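Local coordinates for fucolectin-related protein (Streptococcus pneumoniae, PDB 2J22) that binds fucose and, as part of a pneumococcal virulence factor, probably recognises blood group antigens, at residues L12-I15 / A16-K19. Residues are numbered along the deposited sequence; the frame is centred on the assembly and turned at random.
Sequences LSNI and ALTK
The backbone carbonyl oxygen of Ile15 is gripped by two donors: Lys19 NZ reaches Ile15 O at 2.8 Å, and a water gives a hydrogen to the same oxygen. This oxygen sits where strand 13-14 gives way to a type II beta turn, Ala16 to Lys19, near the N-terminus of this beta-sandwich of the galactose-binding-like fold. The turn carries the chain from one sheet towards strand 20-23 of the other, and Lys19 N closes it with a 2.9 Å bond to Ala16 O. Lysine suits the fourth position of the turn because its long chain can fold back: bent at chi2 and again at chi4, it lays CG and CE against Ile15 O and brings the ammonium into the carbonyl plane. The same water also donates to Leu17 O, bridging the turn's central peptide to Ile15, the residue just before the turn. Thr18 takes up the positive phi (66°) of the third position, where glycine is usual, and its hydroxyl bonds that peptide oxygen, OG1 lying 2.6 Å from Leu17 O.

Asn14 works on the strand side. Its chi1 of -176° turns the amide along the chain, to where Ala16 N can donate to Asn14 OD1 over 3.2 Å. This is a bent bond, 141° at the hydrogen, with the donor well above the amide's carbonyl plane. The oxygen also accepts from Val144 N of strand 139-146, so one short polar side chain links the start of the turn to the neighbouring strand. Ala16 is buried, and its small methyl fits close beside Asn14 OD1 and touches Ile62 of strand 59-64. Leu17, whose branched end suits packing on an amide, crosses Asn14 at about a right angle, setting CG 3.7 Å from Asn14 ND2 and its methyl CD1 3.6 Å from Asn14 O.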
loop_
_atom_site.group_PDB
_atom_site.type_symbol
_atom_site.label_atom_id
_atom_site.label_comp_id
_atom_site.label_asym_id
_atom_site.label_seq_id
_atom_site.Cartn_x
_atom_site.Cartn_y
_atom_site.Cartn_z
ATOM N N LEU A 12 10.905 0.920 16.527
ATOM C CA LEU A 12 9.986 1.096 15.364
ATOM C C LEU A 12 8.578 0.767 15.772
ATOM O O LEU A 12 8.349 -0.282 16.385
ATOM C CB LEU A 12 10.382 0.196 14.193
ATOM C CG LEU A 12 11.695 0.570 13.521
ATOM C CD1 LEU A 12 12.056 -0.414 12.442
ATOM C CD2 LEU A 12 11.670 2.030 12.982
ATOM N N SER A 13 7.631 1.646 15.434
ATOM C CA SER A 13 6.225 1.283 15.576
ATOM C C SER A 13 5.473 1.412 14.216
ATOM O O SER A 13 5.842 2.253 13.367
ATOM C CB SER A 13 5.589 2.066 16.727
ATOM O OG SER A 13 4.474 2.833 16.319
ATOM N N ASN A 14 4.467 0.548 14.000
ATOM C CA ASN A 14 3.691 0.579 12.736
ATOM C C ASN A 14 2.575 1.570 12.867
ATOM O O ASN A 14 1.471 1.261 13.354
ATOM C CB ASN A 14 3.158 -0.801 12.390
ATOM C CG ASN A 14 2.458 -0.827 11.076
ATOM O OD1 ASN A 14 2.516 0.141 10.315
ATOM N ND2 ASN A 14 1.721 -1.892 10.830
ATOM N N ILE A 15 2.843 2.807 12.493
ATOM C CA ILE A 15 1.760 3.785 12.631
ATOM C C ILE A 15 0.707 3.714 11.543
ATOM O O ILE A 15 -0.290 4.432 11.630
ATOM C CB ILE A 15 2.313 5.216 12.696
ATOM C CG1 ILE A 15 3.096 5.508 11.414
ATOM C CG2 ILE A 15 3.105 5.396 13.986
ATOM C CD1 ILE A 15 3.141 7.054 11.104
ATOM N N ALA A 16 0.865 2.853 10.537
ATOM C CA ALA A 16 -0.242 2.657 9.561
ATOM C C ALA A 16 -1.564 2.217 10.197
ATOM O O ALA A 16 -2.662 2.542 9.686
ATOM C CB ALA A 16 0.171 1.638 8.463
ATOM N N LEU A 17 -1.466 1.391 11.242
ATOM C CA LEU A 17 -2.640 0.735 11.824
ATOM C C LEU A 17 -3.823 1.681 12.055
ATOM O O LEU A 17 -3.723 2.669 12.812
ATOM C CB LEU A 17 -2.283 0.007 13.122
ATOM C CG LEU A 17 -1.229 -1.085 12.896
ATOM C CD1 LEU A 17 -0.572 -1.546 14.214
ATOM C CD2 LEU A 17 -1.915 -2.239 12.175
ATOM N N THR A 18 -4.915 1.387 11.354
ATOM C CA THR A 18 -6.198 2.108 11.480
ATOM C C THR A 18 -6.171 3.576 11.014
ATOM O O THR A 18 -7.159 4.308 11.201
ATOM C CB THR A 18 -6.755 2.033 12.928
ATOM O OG1 THR A 18 -6.122 3.060 13.716
ATOM C CG2 THR A 18 -6.370 0.748 13.625
ATOM N N LYS A 19 -5.067 4.004 10.392
ATOM C CA LYS A 19 -5.058 5.316 9.728
ATOM C C LYS A 19 -6.151 5.340 8.690
ATOM O O LYS A 19 -6.684 4.286 8.316
ATOM C CB LYS A 19 -3.720 5.586 9.053
ATOM C CG LYS A 19 -2.597 5.821 10.047
ATOM C CD LYS A 19 -2.841 7.114 10.807
ATOM C CE LYS A 19 -1.649 7.455 11.721
ATOM N NZ LYS A 19 -1.560 6.543 12.910
HETATM O O HOH W 1 -1.769 3.882 14.192
#